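Uracil-DNA glycosylase (Epstein-Barr virus, PDB 6LYJ) is a viral member of the uracil-DNA glycosylase superfamily, an alpha/beta protein whose central parallel four-stranded sheet is flanked by helices. Local coordinates at residues 32-37 and 73-78; 92-97 and 157-162; 135-140 and 145-150; 177-182 and 199-204; 242-245 and 249-252. All coordinates share one frame; numbering follows the deposited sequence.

Contact 1. Residues 32-37 and 73-78; sequences DLWLDF and AWARFC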
# COMPACT_ATOMS: atom_id res chain seq x y z
N ASP A 32 13.60 7.66 21.34
CA ASP A 32 13.23 8.30 22.60
C ASP A 32 12.24 9.45 22.38
O ASP A 32 11.36 9.68 23.21
CB ASP A 32 14.49 8.82 23.31
CG ASP A 32 15.40 7.70 23.78
OD1 ASP A 32 14.88 6.65 24.22
OD2 ASP A 32 16.63 7.87 23.69
N LEU A 33 12.39 10.18 21.27
CA LEU A 33 11.45 11.27 21.00
C LEU A 33 10.04 10.74 20.82
O LEU A 33 9.07 11.37 21.25
CB LEU A 33 11.90 12.05 19.77
CG LEU A 33 13.02 13.05 20.01
CD1 LEU A 33 13.57 13.54 18.68
CD2 LEU A 33 12.54 14.22 20.86
N TRP A 34 9.90 9.56 20.21
CA TRP A 34 8.57 8.97 20.05
C TRP A 34 8.02 8.46 21.37
O TRP A 34 6.82 8.55 21.62
CB TRP A 34 8.60 7.86 19.00
CG TRP A 34 8.29 8.39 17.64
CD1 TRP A 34 9.17 8.92 16.73
CD2 TRP A 34 7.00 8.50 17.04
NE1 TRP A 34 8.50 9.32 15.60
CE2 TRP A 34 7.17 9.07 15.76
CE3 TRP A 34 5.71 8.14 17.45
CZ2 TRP A 34 6.10 9.31 14.90
CZ3 TRP A 34 4.64 8.38 16.59
CH2 TRP A 34 4.85 8.96 15.33
N LEU A 35 8.88 7.90 22.23
CA LEU A 35 8.42 7.51 23.56
C LEU A 35 7.92 8.73 24.33
O LEU A 35 6.86 8.68 24.96
CB LEU A 35 9.54 6.81 24.32
CG LEU A 35 9.95 5.44 23.76
CD1 LEU A 35 11.15 4.89 24.51
CD2 LEU A 35 8.78 4.46 23.77
N ASP A 36 8.67 9.83 24.28
CA ASP A 36 8.21 11.07 24.90
C ASP A 36 6.90 11.55 24.29
O ASP A 36 6.00 12.02 25.00
CB ASP A 36 9.28 12.16 24.77
CG ASP A 36 10.57 11.81 25.49
OD1 ASP A 36 10.52 10.96 26.41
OD2 ASP A 36 11.62 12.38 25.15
N PHE A 37 6.77 11.45 22.96
CA PHE A 37 5.58 11.93 22.27
C PHE A 37 4.34 11.12 22.62
O PHE A 37 3.26 11.68 22.83
CB PHE A 37 5.82 11.92 20.77
CG PHE A 37 4.70 12.49 19.95
CD1 PHE A 37 4.56 13.85 19.80
CD2 PHE A 37 3.80 11.65 19.31
CE1 PHE A 37 3.53 14.38 19.04
CE2 PHE A 37 2.77 12.16 18.54
CZ PHE A 37 2.64 13.53 18.41
N ALA A 73 11.70 2.16 11.27
CA ALA A 73 12.45 3.18 10.52
C ALA A 73 11.59 4.40 10.22
O ALA A 73 12.11 5.52 10.19
CB ALA A 73 12.99 2.58 9.22
N TRP A 74 10.29 4.20 10.01
CA TRP A 74 9.36 5.30 9.75
C TRP A 74 9.35 6.34 10.85
O TRP A 74 8.87 7.46 10.62
CB TRP A 74 7.95 4.75 9.56
CG TRP A 74 7.49 3.93 10.73
CD1 TRP A 74 7.65 2.58 10.89
CD2 TRP A 74 6.84 4.40 11.91
NE1 TRP A 74 7.11 2.18 12.09
CE2 TRP A 74 6.61 3.28 12.74
CE3 TRP A 74 6.41 5.65 12.34
CZ2 TRP A 74 5.98 3.38 13.98
CZ3 TRP A 74 5.78 5.75 13.58
CH2 TRP A 74 5.57 4.62 14.38
N ALA A 75 9.84 6.01 12.04
CA ALA A 75 9.81 6.93 13.16
C ALA A 75 11.13 7.67 13.37
O ALA A 75 11.20 8.51 14.27
CB ALA A 75 9.44 6.17 14.45
N ARG A 76 12.16 7.39 12.58
CA ARG A 76 13.50 7.89 12.85
C ARG A 76 13.95 9.04 11.96
O ARG A 76 15.10 9.46 12.05
CB ARG A 76 14.52 6.75 12.76
CG ARG A 76 14.29 5.62 13.76
CD ARG A 76 15.52 4.73 13.89
NE ARG A 76 15.76 3.90 12.71
CZ ARG A 76 15.42 2.62 12.62
NH1 ARG A 76 14.83 2.02 13.64
NH2 ARG A 76 15.68 1.93 11.51
N PHE A 77 13.07 9.59 11.10
CA PHE A 77 13.53 10.59 10.15
C PHE A 77 13.24 12.02 10.56
O PHE A 77 13.78 12.95 9.95
CB PHE A 77 12.90 10.35 8.76
CG PHE A 77 13.47 9.17 8.02
CD1 PHE A 77 13.03 7.89 8.27
CD2 PHE A 77 14.45 9.36 7.05
CE1 PHE A 77 13.55 6.81 7.58
CE2 PHE A 77 14.98 8.29 6.35
CZ PHE A 77 14.53 7.01 6.62
N CYS A 78 12.42 12.24 11.58
CA CYS A 78 12.15 13.59 12.05
C CYS A 78 11.57 13.50 13.45
O CYS A 78 11.11 12.44 13.89
CB CYS A 78 11.18 14.34 11.12
SG CYS A 78 9.47 13.76 11.19
O HOH W 1 8.91 10.95 13.43
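One face of the W34 indole carries both W74 and A75, while a water lies in its plane at the NE1 edge. W74 presents the rim of its six-membered ring to that face in a T-shaped (edge-to-face) pair, with the planes at 78° and the six-membered centroids 5.2 Å apart. The touching atom is W74 CZ3, 3.8 Å from W34 CH2 and set toward the rim of the ring rather than over its middle. Further along the same face, the methyl of A75 makes a CH-pi contact with the five-membered ring, its CB 3.7 Å from the centroid. W74 can show its edge because its CG stands between the backbone N and the carbonyl carbon (chi1 55°), which leaves the A75 methyl over one face of the W74 ring, near its rim.

The polar rim of W34 is served by the water: NE1 donates to it over 2.7 Å, and the water donates in turn to C78 O at 2.7 Å. A buried N-H is thus satisfied and the indole is tied to the loop as well as packed against it. L146 of strand 145-149 and V174 and L178 of helix 167-181 also touch W34. The case illustrates how an outer layer of an alpha/beta fold is joined up: helix 32-38 is keyed by one tryptophan into the loop that leads to strand 85-89.

Contact 2. Residues 92-97 and 157-162; sequences PYHGGQ and GKPGSH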
# COMPACT_ATOMS: atom_id res chain seq x y z
N PRO A 92 3.79 -4.12 5.11
CA PRO A 92 5.01 -3.95 4.31
C PRO A 92 5.03 -4.90 3.12
O PRO A 92 4.32 -5.90 3.06
CB PRO A 92 6.14 -4.27 5.30
CG PRO A 92 5.52 -4.11 6.66
CD PRO A 92 4.10 -4.57 6.48
N TYR A 93 5.87 -4.54 2.14
CA TYR A 93 6.15 -5.46 1.05
C TYR A 93 6.70 -6.76 1.60
O TYR A 93 7.44 -6.77 2.59
CB TYR A 93 7.15 -4.83 0.08
CG TYR A 93 6.66 -3.55 -0.55
CD1 TYR A 93 5.69 -3.57 -1.55
CD2 TYR A 93 7.15 -2.32 -0.15
CE1 TYR A 93 5.24 -2.41 -2.13
CE2 TYR A 93 6.71 -1.14 -0.72
CZ TYR A 93 5.75 -1.19 -1.71
OH TYR A 93 5.30 -0.03 -2.28
N HIS A 94 6.35 -7.88 0.96
CA HIS A 94 6.63 -9.19 1.52
C HIS A 94 7.65 -9.98 0.70
O HIS A 94 7.71 -11.21 0.81
CB HIS A 94 5.34 -10.00 1.67
CG HIS A 94 4.50 -10.07 0.43
ND1 HIS A 94 4.82 -10.89 -0.63
CD2 HIS A 94 3.36 -9.43 0.09
CE1 HIS A 94 3.90 -10.75 -1.58
NE2 HIS A 94 3.00 -9.87 -1.17
N GLY A 95 8.47 -9.29 -0.09
CA GLY A 95 9.45 -9.97 -0.92
C GLY A 95 10.86 -9.47 -0.69
O GLY A 95 11.75 -9.71 -1.51
N GLY A 96 11.08 -8.77 0.42
CA GLY A 96 12.38 -8.24 0.75
C GLY A 96 12.64 -6.80 0.34
O GLY A 96 13.73 -6.29 0.62
N GLN A 97 11.69 -6.13 -0.30
CA GLN A 97 11.94 -4.77 -0.74
C GLN A 97 11.50 -3.72 0.28
O GLN A 97 11.82 -2.54 0.11
CB GLN A 97 11.27 -4.51 -2.10
CG GLN A 97 9.75 -4.58 -2.12
CD GLN A 97 9.20 -5.99 -2.32
OE1 GLN A 97 9.51 -6.91 -1.56
NE2 GLN A 97 8.37 -6.15 -3.34
N GLY A 157 6.21 -13.54 1.52
CA GLY A 157 5.29 -14.12 0.56
C GLY A 157 3.85 -14.21 1.01
O GLY A 157 3.02 -14.73 0.24
N LYS A 158 3.50 -13.75 2.21
CA LYS A 158 2.15 -13.91 2.75
C LYS A 158 1.59 -12.56 3.18
O LYS A 158 1.68 -12.19 4.36
CB LYS A 158 2.16 -14.91 3.90
CG LYS A 158 2.41 -16.35 3.46
CD LYS A 158 2.43 -17.31 4.64
CE LYS A 158 2.40 -18.76 4.18
NZ LYS A 158 3.14 -18.96 2.90
N PRO A 159 0.99 -11.81 2.26
CA PRO A 159 0.40 -10.52 2.63
C PRO A 159 -0.70 -10.69 3.67
O PRO A 159 -1.50 -11.62 3.61
CB PRO A 159 -0.17 -9.99 1.31
CG PRO A 159 -0.32 -11.21 0.44
CD PRO A 159 0.81 -12.12 0.83
N GLY A 160 -0.73 -9.77 4.64
CA GLY A 160 -1.71 -9.82 5.70
C GLY A 160 -1.45 -10.85 6.78
O GLY A 160 -2.28 -10.99 7.69
N SER A 161 -0.33 -11.57 6.71
CA SER A 161 -0.08 -12.66 7.65
C SER A 161 0.10 -12.15 9.08
O SER A 161 -0.15 -12.91 10.02
CB SER A 161 1.16 -13.45 7.22
OG SER A 161 2.26 -12.58 6.98
N HIS A 162 0.50 -10.90 9.26
CA HIS A 162 0.62 -10.32 10.60
C HIS A 162 -0.46 -9.28 10.88
O HIS A 162 -0.27 -8.41 11.73
CB HIS A 162 2.01 -9.72 10.78
CG HIS A 162 3.11 -10.73 10.85
ND1 HIS A 162 4.42 -10.39 11.08
CD2 HIS A 162 3.09 -12.08 10.71
CE1 HIS A 162 5.16 -11.49 11.09
NE2 HIS A 162 4.38 -12.52 10.86
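H94 holds its CG between its own backbone N and carbonyl carbon (chi1 52°), and the imidazole stands up beside 157-159 with one face toward P159. The proline comes over that face: its CD lies 3.9 Å from the ring centroid, 21° off the normal, a CH-pi contact shifted toward the CD2-NE2 side. The ND1 side of the ring is instead near G157, whose CA is 3.5 Å from H94 ND1. Alongside the ring, G157 N donates to H94 O over 2.9 Å at 161°, lying in the carbonyl plane on a lone pair, so backbone and side chain of one histidine are both engaged.

H94 closes the GQDPYH sequence, a signature of this glycosylase family, and its partner loop is shaped by a type II beta turn from K158 to S161. G160 takes the third place of that turn with a positive phi, and its N-H reaches D91 OD2 of the same signature. Two donors grip K158 O: S161 N at 3.2 Å and S161 OG at 2.7 Å, the latter in the carbonyl plane. S161 OG in turn accepts from Q155 N, which leaves its rotation little freedom. At the far end of the imidazole, H94 NE2 is hydrogen-bonded to a polar side chain of another protein in the assembly, and P159 also packs against a polar side chain of that other protein.

Contact 3. Residues 135-140 and 145-150; sequences GCLDAW and VLLLNT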
# COMPACT_ATOMS: atom_id res chain seq x y z
N GLY A 135 12.68 4.30 -5.64
CA GLY A 135 11.50 4.33 -4.80
C GLY A 135 11.78 4.82 -3.39
O GLY A 135 11.03 4.51 -2.46
N CYS A 136 12.85 5.60 -3.24
CA CYS A 136 13.31 6.06 -1.93
C CYS A 136 12.59 7.33 -1.54
O CYS A 136 12.74 8.37 -2.20
CB CYS A 136 14.82 6.30 -1.96
SG CYS A 136 15.80 4.83 -2.28
N LEU A 137 11.80 7.27 -0.47
CA LEU A 137 11.04 8.41 0.01
C LEU A 137 11.68 9.05 1.24
O LEU A 137 11.00 9.80 1.96
CB LEU A 137 9.59 7.99 0.32
CG LEU A 137 8.84 7.38 -0.87
CD1 LEU A 137 7.45 6.92 -0.48
CD2 LEU A 137 8.79 8.39 -2.02
N ASP A 138 12.97 8.79 1.47
CA ASP A 138 13.63 9.29 2.68
C ASP A 138 13.52 10.80 2.81
O ASP A 138 13.34 11.31 3.92
CB ASP A 138 15.11 8.88 2.69
CG ASP A 138 15.30 7.37 2.66
OD1 ASP A 138 14.33 6.64 2.37
OD2 ASP A 138 16.42 6.91 2.97
N ALA A 139 13.66 11.54 1.71
CA ALA A 139 13.63 13.00 1.78
C ALA A 139 12.26 13.52 2.23
O ALA A 139 12.17 14.49 3.00
CB ALA A 139 14.02 13.60 0.43
N TRP A 140 11.19 12.85 1.80
CA TRP A 140 9.87 13.17 2.34
C TRP A 140 9.83 12.95 3.84
O TRP A 140 9.37 13.82 4.59
CB TRP A 140 8.79 12.29 1.70
CG TRP A 140 8.56 12.46 0.24
CD1 TRP A 140 9.26 13.25 -0.62
CD2 TRP A 140 7.54 11.82 -0.53
NE1 TRP A 140 8.74 13.14 -1.89
CE2 TRP A 140 7.68 12.26 -1.86
CE3 TRP A 140 6.51 10.91 -0.22
CZ2 TRP A 140 6.84 11.83 -2.88
CZ3 TRP A 140 5.67 10.48 -1.24
CH2 TRP A 140 5.84 10.94 -2.56
N VAL A 145 7.10 14.05 6.54
CA VAL A 145 6.06 13.17 6.02
C VAL A 145 6.20 11.82 6.71
O VAL A 145 7.22 11.14 6.56
CB VAL A 145 6.16 13.03 4.49
CG1 VAL A 145 5.08 12.09 3.98
CG2 VAL A 145 6.04 14.39 3.81
N LEU A 146 5.18 11.44 7.48
CA LEU A 146 5.19 10.16 8.17
C LEU A 146 4.56 9.11 7.26
O LEU A 146 3.37 9.19 6.93
CB LEU A 146 4.44 10.25 9.50
CG LEU A 146 4.69 9.07 10.44
CD1 LEU A 146 6.10 9.16 11.01
CD2 LEU A 146 3.66 9.00 11.57
N LEU A 147 5.36 8.12 6.86
CA LEU A 147 4.95 7.06 5.95
C LEU A 147 4.66 5.82 6.79
O LEU A 147 5.52 4.97 6.99
CB LEU A 147 6.03 6.81 4.90
CG LEU A 147 6.33 8.01 3.99
CD1 LEU A 147 7.73 7.92 3.40
CD2 LEU A 147 5.29 8.10 2.88
N LEU A 148 3.42 5.74 7.28
CA LEU A 148 3.04 4.79 8.32
C LEU A 148 2.19 3.67 7.74
O LEU A 148 1.05 3.90 7.34
CB LEU A 148 2.29 5.52 9.44
CG LEU A 148 1.78 4.62 10.56
CD1 LEU A 148 2.94 3.93 11.26
CD2 LEU A 148 0.95 5.45 11.55
N ASN A 149 2.75 2.46 7.71
CA ASN A 149 1.98 1.25 7.48
C ASN A 149 1.21 0.90 8.74
O ASN A 149 1.77 0.91 9.84
CB ASN A 149 2.90 0.09 7.09
CG ASN A 149 3.30 0.11 5.63
OD1 ASN A 149 2.54 0.57 4.78
ND2 ASN A 149 4.49 -0.39 5.34
N THR A 150 -0.09 0.58 8.59
CA THR A 150 -0.88 0.22 9.77
C THR A 150 -0.42 -1.10 10.37
O THR A 150 -0.56 -1.32 11.58
CB THR A 150 -2.37 0.16 9.41
OG1 THR A 150 -2.55 -0.61 8.22
CG2 THR A 150 -2.94 1.55 9.18
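A short helix followed, after a two-residue turn, by an edge strand is the element at work: helix 138-142 gives way to strand 145-149, outermost in the parallel sheet, and the two are held together where they meet. The link is a backbone bond from V145 N to W140 O, 3.0 Å long and bent only to 157° at the hydrogen. Directly beside this bond the two side chains touch at their roots, W140 CB being 3.9 Å from V145 CB. The valine turns CG2 to this side: with CG1 anti to the backbone N (chi1 179°), CG2 stands beside that N and reaches within 3.5 Å of W140 O.

Two residues on, L147 points the same way and meets L137, the N-cap residue of the helix. The closest approach is from L147 CD1 to L137 CB, 3.6 Å, and the two leucines run at about a right angle. L137 also folds back on its own segment, laying CD2 3.7 Å above one face of the W140 indole, near the rim. The indole's N-H has its partner elsewhere, in W253 O of the C-terminal tail.

Around this apolar cluster, helix 113-125 contributes Y119 to L137 and I118 and L122 to W140, while V85 and I87 of neighbouring strand 85-89 adjoin V145. L146 and L148 face the other way, onto helix 167-181.

Contact 4. Residues 177-182 and 199-204; sequences LLSERL and SLINSK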
# COMPACT_ATOMS: atom_id res chain seq x y z
N LEU A 177 -2.99 9.74 18.47
CA LEU A 177 -2.12 10.66 19.20
C LEU A 177 -1.56 11.74 18.28
O LEU A 177 -1.38 12.88 18.70
CB LEU A 177 -1.01 9.89 19.91
CG LEU A 177 -1.29 9.68 21.40
CD1 LEU A 177 -2.67 9.07 21.61
CD2 LEU A 177 -0.23 8.80 22.02
N LEU A 178 -1.27 11.40 17.03
CA LEU A 178 -0.85 12.42 16.08
C LEU A 178 -1.94 13.47 15.91
O LEU A 178 -1.68 14.67 15.93
CB LEU A 178 -0.49 11.79 14.73
CG LEU A 178 0.80 10.96 14.67
CD1 LEU A 178 0.79 10.10 13.42
CD2 LEU A 178 2.03 11.86 14.70
N SER A 179 -3.19 13.01 15.75
CA SER A 179 -4.31 13.94 15.63
C SER A 179 -4.45 14.81 16.87
O SER A 179 -4.67 16.03 16.77
CB SER A 179 -5.60 13.16 15.38
OG SER A 179 -6.72 14.02 15.30
N GLU A 180 -4.31 14.21 18.05
CA GLU A 180 -4.52 14.93 19.31
C GLU A 180 -3.40 15.92 19.59
O GLU A 180 -3.66 17.06 20.01
CB GLU A 180 -4.65 13.92 20.45
CG GLU A 180 -4.64 14.53 21.84
CD GLU A 180 -4.51 13.47 22.92
OE1 GLU A 180 -5.01 12.34 22.71
OE2 GLU A 180 -3.92 13.76 23.98
N ARG A 181 -2.15 15.52 19.38
CA ARG A 181 -0.98 16.26 19.85
C ARG A 181 -0.47 17.28 18.84
O ARG A 181 0.13 18.29 19.24
CB ARG A 181 0.15 15.30 20.19
CG ARG A 181 -0.19 14.26 21.25
CD ARG A 181 0.22 14.68 22.64
NE ARG A 181 -0.34 13.77 23.64
CZ ARG A 181 0.35 12.82 24.26
NH1 ARG A 181 1.64 12.66 24.00
NH2 ARG A 181 -0.24 12.04 25.16
N LEU A 182 -0.68 17.05 17.54
CA LEU A 182 -0.23 18.00 16.53
C LEU A 182 -1.26 19.11 16.36
O LEU A 182 -2.47 18.86 16.36
CB LEU A 182 0.02 17.29 15.20
CG LEU A 182 1.13 16.24 15.19
CD1 LEU A 182 1.23 15.57 13.83
CD2 LEU A 182 2.47 16.86 15.60
N SER A 199 -12.06 8.15 11.04
CA SER A 199 -12.78 8.39 12.29
C SER A 199 -11.86 8.54 13.49
O SER A 199 -12.33 8.94 14.56
CB SER A 199 -13.78 7.26 12.53
OG SER A 199 -13.11 6.02 12.67
N LEU A 200 -10.57 8.23 13.34
CA LEU A 200 -9.59 8.48 14.39
C LEU A 200 -9.08 9.92 14.40
O LEU A 200 -8.46 10.32 15.39
CB LEU A 200 -8.40 7.53 14.24
CG LEU A 200 -8.66 6.03 14.33
CD1 LEU A 200 -7.39 5.24 14.03
CD2 LEU A 200 -9.20 5.67 15.70
N ILE A 201 -9.33 10.69 13.35
CA ILE A 201 -8.66 11.97 13.13
C ILE A 201 -9.66 13.10 13.34
O ILE A 201 -10.81 13.02 12.89
CB ILE A 201 -8.05 12.04 11.72
CG1 ILE A 201 -7.09 10.87 11.48
CG2 ILE A 201 -7.34 13.38 11.51
CD1 ILE A 201 -6.84 10.57 10.01
N ASN A 202 -9.22 14.14 14.04
CA ASN A 202 -10.02 15.34 14.27
C ASN A 202 -9.99 16.18 12.99
O ASN A 202 -9.05 16.95 12.77
CB ASN A 202 -9.49 16.11 15.47
CG ASN A 202 -10.34 17.31 15.83
OD1 ASN A 202 -11.13 17.81 15.02
ND2 ASN A 202 -10.19 17.79 17.06
N SER A 203 -11.02 16.05 12.16
CA SER A 203 -11.03 16.72 10.87
C SER A 203 -11.37 18.21 10.96
O SER A 203 -11.45 18.87 9.92
CB SER A 203 -12.02 16.03 9.92
OG SER A 203 -13.33 16.02 10.46
N LYS A 204 -11.57 18.74 12.17
CA LYS A 204 -11.60 20.19 12.33
C LYS A 204 -10.21 20.78 12.53
O LYS A 204 -9.93 21.87 12.02
CB LYS A 204 -12.51 20.58 13.50
CG LYS A 204 -14.00 20.36 13.23
CD LYS A 204 -14.47 21.07 11.97
CE LYS A 204 -14.13 22.57 11.97
NZ LYS A 204 -14.98 23.36 12.89
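Almost everything here rests on one serine oxygen: S179 OG, on a helix, accepts the backbone N-H of N202 at 2.8 Å and a nearly straight 173°. The serine lies close to the C-terminal end of helix 167-181, and the loop it receives runs from helix 191-195 to strand 207-211, where N202 forms an Asx turn. In that turn N202 OD1 accepts from K204 N over 3.0 Å, the donor tilted 23° from the carbonyl plane. The backbone N of N202 is therefore held by the helix while its side chain shapes the chain just beyond.

S179 reaches the loop because OG is anti to its backbone N (chi1 178°), which places the hydroxyl against the N-H of N202. The helix surface is used a second time nearby: S179 O receives both H206 NE2 and K205 NZ, from the residues directly after N202's turn. I201, beside the bond, packs on I175 of the same helix and on F187 and L189 of strand 186-190. Around the bond, S179 OG also touches carbon: N202 CB at 3.5 Å and I201 CG2 at 3.9 Å.

Contact 5. Residues 242-245 and 249-252; sequences FLRE and GEID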
# COMPACT_ATOMS: atom_id res chain seq x y z
N PHE A 242 -2.51 23.73 2.55
CA PHE A 242 -2.87 23.71 3.97
C PHE A 242 -1.69 24.13 4.82
O PHE A 242 -1.82 24.99 5.70
CB PHE A 242 -3.35 22.31 4.35
CG PHE A 242 -3.68 22.15 5.81
CD1 PHE A 242 -4.92 22.54 6.30
CD2 PHE A 242 -2.77 21.58 6.68
CE1 PHE A 242 -5.23 22.39 7.64
CE2 PHE A 242 -3.08 21.42 8.03
CZ PHE A 242 -4.31 21.82 8.51
N LEU A 243 -0.51 23.56 4.56
CA LEU A 243 0.67 23.89 5.36
C LEU A 243 0.99 25.37 5.27
O LEU A 243 1.33 26.01 6.27
CB LEU A 243 1.86 23.04 4.92
CG LEU A 243 1.72 21.52 5.13
CD1 LEU A 243 2.96 20.78 4.63
CD2 LEU A 243 1.46 21.20 6.59
N ARG A 244 0.88 25.95 4.07
CA ARG A 244 1.13 27.38 3.91
C ARG A 244 0.12 28.20 4.70
O ARG A 244 0.48 29.17 5.37
CB ARG A 244 1.08 27.78 2.43
CG ARG A 244 1.39 29.26 2.21
CD ARG A 244 1.53 29.63 0.74
NE ARG A 244 0.37 29.23 -0.06
CZ ARG A 244 0.33 28.17 -0.86
NH1 ARG A 244 -0.77 27.90 -1.55
NH2 ARG A 244 1.39 27.38 -0.97
N GLU A 245 -1.16 27.81 4.64
CA GLU A 245 -2.20 28.51 5.39
C GLU A 245 -1.94 28.48 6.89
O GLU A 245 -2.23 29.45 7.60
CB GLU A 245 -3.56 27.89 5.06
CG GLU A 245 -4.71 28.38 5.92
CD GLU A 245 -5.95 27.52 5.78
OE1 GLU A 245 -6.65 27.31 6.79
OE2 GLU A 245 -6.21 27.03 4.65
N GLY A 249 6.28 25.24 6.99
CA GLY A 249 7.06 25.08 5.77
C GLY A 249 6.46 23.99 4.89
O GLY A 249 6.11 22.91 5.35
N GLU A 250 6.37 24.29 3.59
CA GLU A 250 5.82 23.33 2.65
C GLU A 250 6.81 22.20 2.38
O GLU A 250 8.02 22.33 2.59
CB GLU A 250 5.46 24.01 1.33
CG GLU A 250 4.50 25.19 1.47
CD GLU A 250 4.12 25.81 0.14
OE1 GLU A 250 3.95 25.06 -0.85
OE2 GLU A 250 3.99 27.05 0.08
N ILE A 251 6.27 21.09 1.90
CA ILE A 251 7.09 19.94 1.54
C ILE A 251 7.63 20.16 0.13
O ILE A 251 6.89 20.56 -0.78
CB ILE A 251 6.27 18.64 1.61
CG1 ILE A 251 5.50 18.52 2.93
CG2 ILE A 251 7.17 17.42 1.38
CD1 ILE A 251 6.39 18.48 4.17
N ASP A 252 8.92 19.90 -0.05
CA ASP A 252 9.50 19.77 -1.38
C ASP A 252 9.38 18.30 -1.76
O ASP A 252 10.12 17.45 -1.25
CB ASP A 252 10.95 20.26 -1.40
CG ASP A 252 11.58 20.21 -2.79
OD1 ASP A 252 10.96 19.67 -3.73
OD2 ASP A 252 12.71 20.72 -2.94
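The charged part of this contact is the salt bridge of R244 and E250, in which R244 NH2 donates to E250 OE2 over 2.8 Å at 148°. The two groups treat the bond differently. OE2 lies practically in the guanidinium plane, but the donor reaches it from 53° above the carboxylate plane. A bend in the arginine chain (chi3 54°) turns the edge of the guanidinium toward the carboxylate, and E250 OE2 also comes within 3.6 Å of R244 CD. R244 NH1 is bonded to N241 OD1, one turn back on the helix, which gives the guanidinium a second hold.

The setting is the end of helix 235-245: three residues later the chain has reversed, and 249-252 runs back along the helix toward the C-terminus of the protein.

Apolar contact lies beneath the salt bridge, on the buried side. L243 sends CD1 to I251 CG1, 3.8 Å away, the two side chains crossing obliquely, and the same methyl is 3.9 Å from G249 O.

Backbone polar groups of the returning chain find side-chain partners around it. G249 O accepts from K84 NZ, I251 N donates to N240 OD1 of the same helix, and D252 N donates to Q143 OE1.

How the contacts relate
Burial and chemistry change together across the five contacts. Contact 3, nearest the centre of the chain, and contact 1, further out, are buried and largely apolar or aromatic; contacts 2, 4 and 5 are only partly buried and lean on hydrogen bonds or a salt bridge. Strand 145-149 is the common element: its L146 meets W34 and W74 of contact 1 and L178 of contact 4, V145 touches I251 of contact 5, and N149 reaches P92 of contact 2. Helix 167-181 similarly joins contacts 1 and 4. Contact 2, whose loops also meet another protein, lies across the chain's centre from contacts 4 and 5.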